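Long-range contacts in DNA repair and recombination protein RadB (Thermococcus kodakarensis, PDB 2CVH), which probably takes part in DNA repair and homologous recombination as a RecA-like protein that binds DNA and ATP but hydrolyses ATP very weakly: residues A49-E54 / F83-F88; S11-G16 / A193-H198; E67-N72 / T212-E217; F17-L22 / K144-V149; R93-L98 / L135-W140. All blocks are in the same frame, centred on the assembly; numbering follows the deposited sequence.

Contact 1: A49-E54 / F83-F88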
# COMPACT_ATOMS: atom_id res chain seq x y z
N ALA A 49 8.41 -1.31 7.53
CA ALA A 49 7.91 -2.60 8.03
C ALA A 49 7.06 -3.06 6.86
O ALA A 49 6.12 -2.38 6.48
CB ALA A 49 7.05 -2.41 9.28
N TYR A 50 7.37 -4.22 6.30
CA TYR A 50 6.65 -4.70 5.16
C TYR A 50 6.07 -6.07 5.44
O TYR A 50 6.80 -7.05 5.55
CB TYR A 50 7.59 -4.69 3.94
CG TYR A 50 6.91 -4.68 2.59
CD1 TYR A 50 6.13 -5.78 2.17
CD2 TYR A 50 7.05 -3.60 1.71
CE1 TYR A 50 5.49 -5.80 0.91
CE2 TYR A 50 6.43 -3.60 0.45
CZ TYR A 50 5.65 -4.71 0.06
OH TYR A 50 4.99 -4.71 -1.16
N VAL A 51 4.76 -6.13 5.63
CA VAL A 51 4.08 -7.38 5.91
C VAL A 51 3.65 -7.92 4.56
O VAL A 51 2.70 -7.42 3.94
CB VAL A 51 2.86 -7.17 6.83
CG1 VAL A 51 2.18 -8.49 7.12
CG2 VAL A 51 3.31 -6.50 8.14
N ASP A 52 4.40 -8.90 4.08
CA ASP A 52 4.15 -9.48 2.78
C ASP A 52 3.52 -10.83 2.85
O ASP A 52 4.21 -11.85 2.87
CB ASP A 52 5.45 -9.56 1.98
CG ASP A 52 5.20 -9.81 0.50
OD1 ASP A 52 4.04 -9.70 0.02
OD2 ASP A 52 6.17 -10.11 -0.20
N THR A 53 2.20 -10.84 2.82
CA THR A 53 1.45 -12.07 2.88
C THR A 53 1.27 -12.65 1.49
O THR A 53 1.11 -13.85 1.33
CB THR A 53 0.07 -11.81 3.51
OG1 THR A 53 0.20 -10.81 4.53
CG2 THR A 53 -0.47 -13.07 4.17
N GLU A 54 1.34 -11.78 0.48
CA GLU A 54 1.14 -12.16 -0.92
C GLU A 54 2.42 -12.46 -1.72
O GLU A 54 2.36 -12.80 -2.90
CB GLU A 54 0.33 -11.04 -1.60
CG GLU A 54 -0.31 -11.40 -2.95
CD GLU A 54 0.02 -10.39 -4.06
OE1 GLU A 54 0.74 -10.76 -5.01
OE2 GLU A 54 -0.44 -9.22 -3.98
N PHE A 83 8.15 -9.34 6.77
CA PHE A 83 7.35 -10.27 7.57
C PHE A 83 6.60 -11.10 6.56
O PHE A 83 5.93 -10.55 5.68
CB PHE A 83 6.36 -9.53 8.47
CG PHE A 83 7.02 -8.59 9.45
CD1 PHE A 83 7.38 -7.31 9.07
CD2 PHE A 83 7.29 -9.00 10.75
CE1 PHE A 83 8.00 -6.44 9.95
CE2 PHE A 83 7.91 -8.14 11.65
CZ PHE A 83 8.27 -6.86 11.25
N THR A 84 6.67 -12.41 6.69
CA THR A 84 6.02 -13.27 5.72
C THR A 84 4.96 -14.18 6.32
O THR A 84 5.05 -15.40 6.23
CB THR A 84 7.10 -14.12 5.00
OG1 THR A 84 8.02 -14.62 5.97
CG2 THR A 84 7.87 -13.28 3.99
N PRO A 85 3.89 -13.60 6.90
CA PRO A 85 2.82 -14.39 7.51
C PRO A 85 2.19 -15.34 6.49
O PRO A 85 1.59 -16.35 6.85
CB PRO A 85 1.83 -13.32 7.96
CG PRO A 85 2.00 -12.26 6.92
CD PRO A 85 3.50 -12.18 6.84
N SER A 86 2.33 -14.94 5.23
CA SER A 86 1.87 -15.66 4.04
C SER A 86 0.61 -16.55 4.10
O SER A 86 -0.35 -16.31 3.36
CB SER A 86 3.06 -16.38 3.39
OG SER A 86 4.13 -15.47 3.17
N ASP A 87 0.59 -17.56 4.97
CA ASP A 87 -0.58 -18.42 5.06
C ASP A 87 -1.69 -17.77 5.89
O ASP A 87 -2.39 -18.44 6.64
CB ASP A 87 -0.24 -19.81 5.61
CG ASP A 87 -1.19 -20.89 5.10
OD1 ASP A 87 -2.28 -21.06 5.68
OD2 ASP A 87 -0.85 -21.58 4.10
N PHE A 88 -1.83 -16.46 5.75
CA PHE A 88 -2.87 -15.67 6.42
C PHE A 88 -3.29 -16.00 7.86
O PHE A 88 -4.40 -15.63 8.28
CB PHE A 88 -4.10 -15.58 5.51
CG PHE A 88 -4.51 -16.90 4.88
CD1 PHE A 88 -5.14 -17.90 5.63
CD2 PHE A 88 -4.26 -17.16 3.53
CE1 PHE A 88 -5.51 -19.11 5.05
CE2 PHE A 88 -4.62 -18.37 2.94
CZ PHE A 88 -5.25 -19.35 3.70
O HOH W 1 4.76 -13.66 1.11
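F83 pairs with V51 as a parallel beta bridge, its backbone reaching to the residues on either side of V51. F83 N donates to Y50 O at 2.9 Å. D52 N gives its hydrogen to F83 O at 2.8 Å, meeting the oxygen almost head-on, with a C=O...N angle of 168°. The side chains of V51 and F83 lie on the same face of the sheet. F83 swings its ring back along the strand, CG anti to its own carbonyl carbon (chi1 -60°), and the ring edge passes Y50 O, 3.6 Å from F83 CD1, before its CE1 comes to A49 CB. V51 turns the other way with CG1, which meets P85 CG at 3.8 Å across the proline ring.

Beyond D52 the strand gives way to loop, yet the two segments stay close. P85 CG also lies 3.3 Å from T53 OG1, while S86 CA points its hydrogen at T53 O in a CH...O contact of 3.3 Å. A water bridges D52 O, to which it donates at 2.6 Å, and S86 OG. The carboxylate of D52 looks elsewhere and accepts from the backbone N of G56 and F57, which ties the end of the strand to the residues that follow. V94 and L98 of helix 90-101 cover F83, and L98 also packs on V51.

The contact lies at the outer edge of the parallel part of the sheet in the RecA-like ATPase core, strand 80-83 being outermost within the chain. Regular pairing thus stops at D52, and beyond it the segments are joined by water, CH...O and proline contacts.

Contact 2: S11-G16 / A193-H198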
# COMPACT_ATOMS: atom_id res chain seq x y z
N SER A 11 1.26 15.27 -6.65
CA SER A 11 0.32 16.37 -6.93
C SER A 11 -1.08 15.90 -6.55
O SER A 11 -1.80 16.59 -5.83
CB SER A 11 0.32 16.75 -8.42
OG SER A 11 1.53 17.36 -8.78
N LEU A 12 -1.47 14.73 -7.06
CA LEU A 12 -2.76 14.15 -6.74
C LEU A 12 -2.97 14.01 -5.20
O LEU A 12 -4.04 14.31 -4.67
CB LEU A 12 -2.85 12.77 -7.37
CG LEU A 12 -4.17 12.04 -7.13
CD1 LEU A 12 -5.26 12.79 -7.81
CD2 LEU A 12 -4.13 10.58 -7.60
N LEU A 13 -1.93 13.55 -4.51
CA LEU A 13 -1.99 13.31 -3.07
C LEU A 13 -1.67 14.47 -2.14
O LEU A 13 -1.62 14.28 -0.93
CB LEU A 13 -1.09 12.11 -2.72
CG LEU A 13 -1.49 10.73 -3.19
CD1 LEU A 13 -0.32 9.78 -3.04
CD2 LEU A 13 -2.72 10.26 -2.41
N GLY A 14 -1.39 15.66 -2.67
CA GLY A 14 -1.06 16.75 -1.80
C GLY A 14 0.37 16.66 -1.27
O GLY A 14 0.71 17.36 -0.32
N GLY A 15 1.19 15.79 -1.86
CA GLY A 15 2.58 15.67 -1.46
C GLY A 15 3.15 14.28 -1.28
O GLY A 15 4.36 14.08 -1.26
N GLY A 16 2.27 13.31 -1.08
CA GLY A 16 2.72 11.95 -0.89
C GLY A 16 1.76 11.32 0.07
O GLY A 16 0.72 11.89 0.36
N ALA A 193 -3.75 6.47 -11.65
CA ALA A 193 -4.24 6.29 -10.29
C ALA A 193 -5.45 7.24 -10.11
O ALA A 193 -5.45 8.36 -10.61
CB ALA A 193 -3.14 6.63 -9.26
N VAL A 194 -6.50 6.77 -9.44
CA VAL A 194 -7.64 7.62 -9.19
C VAL A 194 -7.79 7.74 -7.68
O VAL A 194 -7.79 6.73 -6.96
CB VAL A 194 -8.93 7.03 -9.80
CG1 VAL A 194 -10.11 7.96 -9.52
CG2 VAL A 194 -8.76 6.83 -11.30
N LEU A 195 -7.82 8.99 -7.21
CA LEU A 195 -7.99 9.31 -5.79
C LEU A 195 -9.48 9.24 -5.49
O LEU A 195 -10.21 10.21 -5.67
CB LEU A 195 -7.49 10.73 -5.51
CG LEU A 195 -7.37 11.10 -4.04
CD1 LEU A 195 -6.49 10.09 -3.30
CD2 LEU A 195 -6.81 12.47 -3.94
N GLU A 196 -9.93 8.07 -5.08
CA GLU A 196 -11.34 7.84 -4.79
C GLU A 196 -11.78 8.40 -3.46
O GLU A 196 -12.96 8.68 -3.25
CB GLU A 196 -11.62 6.36 -4.81
CG GLU A 196 -11.18 5.75 -6.07
CD GLU A 196 -11.81 4.43 -6.27
OE1 GLU A 196 -11.77 3.62 -5.33
OE2 GLU A 196 -12.38 4.24 -7.36
N ARG A 197 -10.83 8.55 -2.55
CA ARG A 197 -11.18 9.04 -1.26
C ARG A 197 -9.97 9.68 -0.64
O ARG A 197 -8.85 9.15 -0.72
CB ARG A 197 -11.69 7.89 -0.39
CG ARG A 197 -12.14 8.33 0.98
CD ARG A 197 -13.39 7.58 1.39
NE ARG A 197 -13.10 6.32 2.05
CZ ARG A 197 -13.92 5.27 2.03
NH1 ARG A 197 -15.07 5.30 1.38
NH2 ARG A 197 -13.60 4.20 2.72
N HIS A 198 -10.18 10.86 -0.11
CA HIS A 198 -9.10 11.55 0.54
C HIS A 198 -9.70 12.52 1.50
O HIS A 198 -10.85 12.94 1.35
CB HIS A 198 -8.22 12.28 -0.45
CG HIS A 198 -6.85 12.59 0.08
ND1 HIS A 198 -6.54 13.78 0.70
CD2 HIS A 198 -5.72 11.85 0.08
CE1 HIS A 198 -5.26 13.78 1.05
NE2 HIS A 198 -4.74 12.62 0.68
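L12 and L195 lie antiparallel to one another, each running past the other's base. The isobutyl group of L12, extended with CG anti to the backbone N (chi1 -179°), lays its branches along the base of L195, so that L12 CD1 comes to 3.8 Å from L195 CB. In return L195 sends its CD2 back toward the helix end, where it stops 3.4 Å from L12 O. That carbonyl is not left to the methyl group alone, since it accepts a hydrogen bond from NE of R201. The other branch of L12, CD2, lies toward the earlier residue A193, 4.0 Å from its O, with A193 CB a little farther off.

L13 meets L195 at a slant, its CD2 lying 3.9 Å from L195 CD1, so the two methyls of L195 are shared between the consecutive leucines. Helix 7-12 finishes here in a Schellman motif: G14 has a positive phi of 77°, and the glycines that follow carry the chain away from the strand. The partner is strand 190-197, one of the antiparallel strands that extend the parallel RecA-like sheet, and it carries a classic beta bulge, in which E196 and R197 lie together opposite I179 of strand 178-184.

Past the bulge, H198 turns its imidazole toward the helix end. Its NE2 is 3.9 Å from L13 O, a contact and no hydrogen bond, whereas ND1 on the other side of the ring accepts from the backbone N of F200 and R201. H198 CD2 approaches L13 CD2 at 4.2 Å.

Contact 3: E67-N72 / T212-E217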
# COMPACT_ATOMS: atom_id res chain seq x y z
N GLU A 67 19.44 1.01 -7.52
CA GLU A 67 20.58 1.27 -8.39
C GLU A 67 20.28 2.29 -9.46
O GLU A 67 21.02 3.27 -9.58
CB GLU A 67 21.03 -0.01 -9.09
CG GLU A 67 21.82 -0.94 -8.23
CD GLU A 67 22.06 -2.25 -8.92
OE1 GLU A 67 23.07 -2.90 -8.60
OE2 GLU A 67 21.23 -2.64 -9.76
N THR A 68 19.20 2.06 -10.22
CA THR A 68 18.81 2.94 -11.31
C THR A 68 18.58 4.39 -10.89
O THR A 68 18.41 5.26 -11.74
CB THR A 68 17.56 2.45 -12.05
OG1 THR A 68 17.61 1.03 -12.20
CG2 THR A 68 17.56 3.03 -13.44
N ARG A 69 18.57 4.63 -9.59
CA ARG A 69 18.38 5.98 -9.08
C ARG A 69 19.64 6.35 -8.27
O ARG A 69 19.65 7.30 -7.49
CB ARG A 69 17.08 6.00 -8.24
CG ARG A 69 15.87 5.45 -9.06
CD ARG A 69 14.62 5.07 -8.23
NE ARG A 69 13.81 6.24 -7.94
CZ ARG A 69 12.75 6.62 -8.64
NH1 ARG A 69 12.33 5.89 -9.67
NH2 ARG A 69 12.19 7.80 -8.39
N GLY A 70 20.72 5.60 -8.53
CA GLY A 70 22.00 5.77 -7.86
C GLY A 70 21.96 5.74 -6.35
O GLY A 70 22.70 6.50 -5.72
N LEU A 71 21.21 4.80 -5.76
CA LEU A 71 21.03 4.71 -4.30
C LEU A 71 21.72 3.72 -3.35
O LEU A 71 21.48 3.79 -2.14
CB LEU A 71 19.53 4.63 -4.00
CG LEU A 71 18.77 5.94 -3.94
CD1 LEU A 71 17.33 5.64 -3.62
CD2 LEU A 71 19.37 6.84 -2.88
N ASN A 72 22.59 2.84 -3.83
CA ASN A 72 23.25 1.85 -2.95
C ASN A 72 22.15 0.90 -2.52
O ASN A 72 21.43 1.13 -1.53
CB ASN A 72 23.91 2.48 -1.71
CG ASN A 72 24.58 1.44 -0.81
OD1 ASN A 72 24.37 0.24 -0.94
ND2 ASN A 72 25.38 1.92 0.11
N THR A 212 8.47 1.44 -15.03
CA THR A 212 9.72 1.30 -15.76
C THR A 212 10.74 0.53 -14.93
O THR A 212 10.42 0.02 -13.86
CB THR A 212 10.34 2.65 -16.08
OG1 THR A 212 10.83 3.25 -14.87
CG2 THR A 212 9.32 3.56 -16.74
N GLU A 213 11.97 0.45 -15.43
CA GLU A 213 13.03 -0.24 -14.72
C GLU A 213 13.36 0.51 -13.44
O GLU A 213 13.82 -0.10 -12.48
CB GLU A 213 14.28 -0.34 -15.60
CG GLU A 213 14.24 -1.50 -16.57
CD GLU A 213 13.53 -1.19 -17.88
OE1 GLU A 213 14.17 -1.36 -18.94
OE2 GLU A 213 12.34 -0.78 -17.87
N ARG A 214 13.10 1.82 -13.43
CA ARG A 214 13.39 2.65 -12.26
C ARG A 214 12.29 2.61 -11.20
O ARG A 214 12.40 3.29 -10.18
CB ARG A 214 13.60 4.10 -12.65
CG ARG A 214 14.52 4.30 -13.82
CD ARG A 214 14.77 5.78 -14.08
NE ARG A 214 15.45 6.42 -12.95
CZ ARG A 214 15.34 7.71 -12.65
NH1 ARG A 214 14.58 8.50 -13.41
NH2 ARG A 214 15.96 8.21 -11.59
N GLY A 215 11.24 1.83 -11.44
CA GLY A 215 10.13 1.76 -10.50
C GLY A 215 8.87 2.33 -11.14
O GLY A 215 8.25 1.70 -12.00
N ILE A 216 8.54 3.56 -10.78
CA ILE A 216 7.37 4.23 -11.32
C ILE A 216 7.79 5.62 -11.68
O ILE A 216 8.48 6.29 -10.93
CB ILE A 216 6.21 4.23 -10.29
CG1 ILE A 216 5.41 2.92 -10.44
CG2 ILE A 216 5.32 5.45 -10.48
CD1 ILE A 216 4.43 2.67 -9.33
N GLU A 217 7.43 6.03 -12.88
CA GLU A 217 7.81 7.35 -13.36
C GLU A 217 6.65 8.14 -13.93
O GLU A 217 5.58 7.59 -14.19
CB GLU A 217 8.91 7.22 -14.44
CG GLU A 217 10.18 6.58 -13.91
CD GLU A 217 11.32 6.62 -14.89
OE1 GLU A 217 11.62 5.58 -15.48
OE2 GLU A 217 11.95 7.68 -15.06
O HOH W 2 9.68 8.57 -10.46
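A Schellman motif closes helix 59-67, and the turn it makes meets the beta turn that joins the last two strands of the sheet, 206-212 and 215-218. T68 and R69 carry one side of this surface contact, R214 the other. T68 CG2 presses on the aliphatic stem of R214, 3.3 Å from its CG, while T68 OG1 is hydrogen-bonded to Q64 O of helix 59-67. The two arginines pass each other at a slant with guanidinium planes 18° apart. R69, its chain bent at chi3 (82°), brings NH1 to R214 O at 2.7 Å, coming from above the carbonyl plane. R214 NE answers with a weak bond of 3.4 Å to T68 O.

An ST turn shapes the strand connection, T212 OG1 accepting from R214 N at 3.0 Å. I216 touches T35 of helix 33-44, whose first residues belong to the predicted ATP site. The likeness of the arginine charges is probably eased by E217, in a salt bridge where R214 NH1 reaches E217 OE2 at 3.2 Å, meeting it from above the carboxylate plane.

Contact 4: F17-L22 / K144-V149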
# COMPACT_ATOMS: atom_id res chain seq x y z
N PHE A 17 2.08 10.14 0.56
CA PHE A 17 1.20 9.48 1.49
C PHE A 17 1.15 10.25 2.81
O PHE A 17 2.15 10.85 3.22
CB PHE A 17 1.67 8.05 1.68
CG PHE A 17 1.46 7.18 0.47
CD1 PHE A 17 0.30 6.44 0.32
CD2 PHE A 17 2.47 7.06 -0.49
CE1 PHE A 17 0.14 5.57 -0.75
CE2 PHE A 17 2.32 6.20 -1.59
CZ PHE A 17 1.15 5.45 -1.71
N ALA A 18 -0.03 10.26 3.42
CA ALA A 18 -0.31 10.98 4.66
C ALA A 18 0.05 10.22 5.92
O ALA A 18 -0.32 9.05 6.09
CB ALA A 18 -1.75 11.37 4.72
N PRO A 19 0.77 10.87 6.84
CA PRO A 19 1.16 10.23 8.09
C PRO A 19 -0.03 10.12 9.03
O PRO A 19 -0.91 10.97 9.03
CB PRO A 19 2.23 11.17 8.64
CG PRO A 19 1.82 12.50 8.15
CD PRO A 19 1.39 12.22 6.73
N GLY A 20 -0.07 9.04 9.80
CA GLY A 20 -1.13 8.87 10.76
C GLY A 20 -2.45 8.43 10.20
O GLY A 20 -3.46 8.55 10.89
N VAL A 21 -2.47 7.98 8.95
CA VAL A 21 -3.71 7.49 8.33
C VAL A 21 -3.43 6.26 7.49
O VAL A 21 -2.26 5.95 7.20
CB VAL A 21 -4.43 8.57 7.46
CG1 VAL A 21 -4.77 9.82 8.30
CG2 VAL A 21 -3.60 8.95 6.28
N LEU A 22 -4.48 5.49 7.22
CA LEU A 22 -4.36 4.31 6.40
C LEU A 22 -4.80 4.69 4.99
O LEU A 22 -5.89 5.23 4.80
CB LEU A 22 -5.24 3.17 6.88
CG LEU A 22 -5.06 2.54 8.27
CD1 LEU A 22 -5.52 1.10 8.19
CD2 LEU A 22 -3.64 2.59 8.74
N LYS A 144 0.50 6.44 16.64
CA LYS A 144 1.53 6.55 17.65
C LYS A 144 2.85 7.06 17.07
O LYS A 144 3.57 7.82 17.73
CB LYS A 144 1.72 5.21 18.37
CG LYS A 144 0.49 4.69 19.10
CD LYS A 144 -0.24 5.79 19.88
CE LYS A 144 -1.51 6.27 19.14
NZ LYS A 144 -2.04 7.58 19.61
N HIS A 145 3.15 6.69 15.83
CA HIS A 145 4.41 7.10 15.20
C HIS A 145 4.27 8.17 14.14
O HIS A 145 5.26 8.66 13.59
CB HIS A 145 5.10 5.87 14.61
CG HIS A 145 5.36 4.80 15.62
ND1 HIS A 145 4.58 3.68 15.72
CD2 HIS A 145 6.26 4.73 16.63
CE1 HIS A 145 4.98 2.95 16.75
NE2 HIS A 145 5.99 3.57 17.31
N ASN A 146 3.04 8.57 13.87
CA ASN A 146 2.78 9.58 12.86
C ASN A 146 3.49 9.24 11.56
O ASN A 146 4.34 9.99 11.08
CB ASN A 146 3.19 10.98 13.29
CG ASN A 146 2.43 12.03 12.51
OD1 ASN A 146 1.41 11.73 11.92
ND2 ASN A 146 2.90 13.26 12.52
N ILE A 147 3.18 8.07 11.01
CA ILE A 147 3.77 7.66 9.75
C ILE A 147 2.63 7.03 8.96
O ILE A 147 1.58 6.71 9.54
CB ILE A 147 4.92 6.62 9.90
CG1 ILE A 147 4.44 5.42 10.72
CG2 ILE A 147 6.18 7.29 10.47
CD1 ILE A 147 5.45 4.26 10.73
N PRO A 148 2.80 6.89 7.63
CA PRO A 148 1.75 6.29 6.82
C PRO A 148 1.74 4.79 6.91
O PRO A 148 2.76 4.16 7.20
CB PRO A 148 2.13 6.73 5.40
CG PRO A 148 3.02 7.95 5.61
CD PRO A 148 3.84 7.51 6.79
N VAL A 149 0.55 4.23 6.74
CA VAL A 149 0.36 2.80 6.67
C VAL A 149 -0.36 2.57 5.33
O VAL A 149 -1.49 3.01 5.14
CB VAL A 149 -0.50 2.23 7.80
CG1 VAL A 149 -0.68 0.74 7.59
CG2 VAL A 149 0.19 2.45 9.14
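P148 packs its ring against the extended run F17-P19 that leads into the turn. The ring rests on A18 O, with P148 CB 3.4 Å from that oxygen, and the same CB meets F17 CB at 4.0 Å. The aromatic ring of F17 leads off in another direction, to L36 and T40 of helix 33-44. P19 forms the next bump. P19 runs alongside N146, both side chains directed alike, and P19 CB is 3.4 Å from N146 OD1; N146 has CG anti to its backbone N (chi1 -157°), which carries the amide alongside the proline ring.

Where the turn doubles back, G20 brings only backbone to the surface opposite N146 and I147. G20 N donates to I147 O at 2.9 Å, along a fairly straight N-H...O line of 165° but from well above the carbonyl plane. The two segments then pair: V149 N makes a weak bond of 3.3 Å to V21 O, and L22 CA directs its hydrogen at V149 O. L22 and V149 stand next to each other on one face of the central sheet, with L22 CD2 tight against V149 CB at 3.3 Å. Both side chains pack on L138 of helix 128-145.

The type II turn A18-V21 thus delivers strand 22-26 beside strand 149-153, the parallel pairing at the centre of the RecA-like, P-loop NTPase sheet.

Contact 5: R93-L98 / L135-W140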
# COMPACT_ATOMS: atom_id res chain seq x y z
N ARG A 93 -1.14 -11.80 14.01
CA ARG A 93 -0.07 -11.91 15.01
C ARG A 93 1.09 -10.99 14.66
O ARG A 93 1.69 -10.35 15.53
CB ARG A 93 0.42 -13.36 15.08
CG ARG A 93 -0.70 -14.37 15.06
CD ARG A 93 -0.17 -15.80 15.07
NE ARG A 93 -1.20 -16.76 14.70
CZ ARG A 93 -0.99 -17.87 13.99
NH1 ARG A 93 0.24 -18.17 13.57
NH2 ARG A 93 -2.00 -18.67 13.73
N VAL A 94 1.37 -10.91 13.36
CA VAL A 94 2.44 -10.09 12.81
C VAL A 94 2.06 -8.62 12.99
O VAL A 94 2.88 -7.81 13.43
CB VAL A 94 2.63 -10.38 11.29
CG1 VAL A 94 3.43 -9.26 10.61
CG2 VAL A 94 3.33 -11.73 11.11
N ILE A 95 0.81 -8.30 12.68
CA ILE A 95 0.33 -6.93 12.82
C ILE A 95 0.37 -6.57 14.29
O ILE A 95 0.80 -5.48 14.66
CB ILE A 95 -1.05 -6.76 12.19
CG1 ILE A 95 -0.93 -6.89 10.67
CG2 ILE A 95 -1.63 -5.41 12.55
CD1 ILE A 95 -2.21 -6.78 9.94
N GLY A 96 -0.00 -7.53 15.13
CA GLY A 96 0.04 -7.32 16.56
C GLY A 96 1.48 -7.07 16.98
O GLY A 96 1.77 -6.10 17.69
N SER A 97 2.40 -7.89 16.47
CA SER A 97 3.82 -7.75 16.81
C SER A 97 4.33 -6.37 16.42
O SER A 97 5.10 -5.73 17.16
CB SER A 97 4.65 -8.85 16.12
OG SER A 97 4.90 -8.59 14.73
N LEU A 98 3.86 -5.90 15.26
CA LEU A 98 4.25 -4.60 14.73
C LEU A 98 4.12 -3.47 15.72
O LEU A 98 4.83 -2.46 15.63
CB LEU A 98 3.44 -4.28 13.47
CG LEU A 98 3.83 -5.01 12.19
CD1 LEU A 98 3.08 -4.39 11.03
CD2 LEU A 98 5.34 -4.89 11.97
N LEU A 135 -6.96 -3.58 11.09
CA LEU A 135 -7.01 -2.21 10.62
C LEU A 135 -6.87 -1.26 11.80
O LEU A 135 -6.09 -0.31 11.74
CB LEU A 135 -8.30 -1.96 9.83
CG LEU A 135 -8.36 -2.65 8.45
CD1 LEU A 135 -9.71 -2.39 7.79
CD2 LEU A 135 -7.23 -2.17 7.53
N GLN A 136 -7.56 -1.56 12.89
CA GLN A 136 -7.46 -0.72 14.07
C GLN A 136 -6.05 -0.72 14.64
O GLN A 136 -5.55 0.34 15.04
CB GLN A 136 -8.48 -1.13 15.14
CG GLN A 136 -9.82 -0.44 14.98
CD GLN A 136 -9.67 1.06 14.70
OE1 GLN A 136 -10.08 1.54 13.65
NE2 GLN A 136 -9.07 1.78 15.65
N VAL A 137 -5.40 -1.88 14.68
CA VAL A 137 -4.03 -1.94 15.17
C VAL A 137 -3.14 -1.10 14.25
O VAL A 137 -2.33 -0.30 14.72
CB VAL A 137 -3.51 -3.40 15.28
CG1 VAL A 137 -2.04 -3.43 15.73
CG2 VAL A 137 -4.37 -4.17 16.27
N LEU A 138 -3.36 -1.20 12.94
CA LEU A 138 -2.57 -0.42 11.99
C LEU A 138 -2.79 1.08 12.16
O LEU A 138 -1.84 1.87 12.10
CB LEU A 138 -2.87 -0.86 10.54
CG LEU A 138 -2.35 -2.28 10.22
CD1 LEU A 138 -2.90 -2.79 8.90
CD2 LEU A 138 -0.81 -2.29 10.25
N LEU A 139 -4.04 1.50 12.38
CA LEU A 139 -4.33 2.92 12.59
C LEU A 139 -3.64 3.39 13.88
O LEU A 139 -3.05 4.47 13.93
CB LEU A 139 -5.84 3.20 12.65
CG LEU A 139 -6.25 4.68 12.81
CD1 LEU A 139 -5.76 5.56 11.67
CD2 LEU A 139 -7.74 4.76 12.91
N TRP A 140 -3.67 2.53 14.89
CA TRP A 140 -3.03 2.78 16.18
C TRP A 140 -1.52 2.98 15.93
O TRP A 140 -0.91 3.96 16.39
CB TRP A 140 -3.25 1.55 17.06
CG TRP A 140 -3.13 1.72 18.54
CD1 TRP A 140 -2.91 2.88 19.24
CD2 TRP A 140 -3.26 0.68 19.52
NE1 TRP A 140 -2.89 2.63 20.59
CE2 TRP A 140 -3.10 1.29 20.80
CE3 TRP A 140 -3.48 -0.70 19.45
CZ2 TRP A 140 -3.17 0.55 21.99
CZ3 TRP A 140 -3.54 -1.43 20.63
CH2 TRP A 140 -3.39 -0.80 21.89
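I95 holds CG2 anti to its backbone N, with CG1 anti to the carbonyl carbon (chi1 -69°), and this turns CG2 to V137 and L138, while the CG1 branch carries CD1 to L138. V137 answers with CG1, likewise anti to its backbone N (chi1 177°), so that I95 CG2 and V137 CG1 meet at 3.8 Å as the side chains pass at a slant. The same V137 methyl lies 3.7 Å from I95 O, against the backbone of the helix it faces, and near CA of G96.

L138 comes to I95 at about a right angle. Its CD2 reaches I95 CG2 at 4.0 Å, and its CD1 approaches the far end of the isoleucine, CD1, at 4.2 Å. I95 CG2 therefore sits between the valine and the leucine of successive positions. Helices 90-101 and 128-145 run nearly parallel here, their axes 9.4 Å apart at an angle of 20°, as neighbouring helices do when they pack on the same face of an alpha/beta sheet. In the RecA-like fold they lie over the parallel strands, V94 packing on V51 and L98 on A49 of strand 47-52.

One turn along, L98 touches L138 more loosely, CD1 to CD2 at 4.5 Å. No hydrogen bond joins 93-98 to 135-140. Within helix 90-101, S97 OG donates to V94 O at 2.5 Å, an oxygen that also takes the hydrogen of L98 N.

Contacts 1, 4 and 5 form one continuous body of packing: contact 5 touches both contact 1 and contact 4, its centre about 13 Å from each, while those two do not touch each other. Contact 2 continues directly into contact 4 along the sequence, G16 to F17, and lies on the other side of the chain's centre from contact 1. Contact 3 stands apart, about 30 Å from contact 5 between centres. Contacts 1 and 3 both reach the predicted ATP site: Y50 of contact 1 lies about 3 Å from T34, side chain to side chain, and the side chain of I216 of contact 3 about 4 Å from G32.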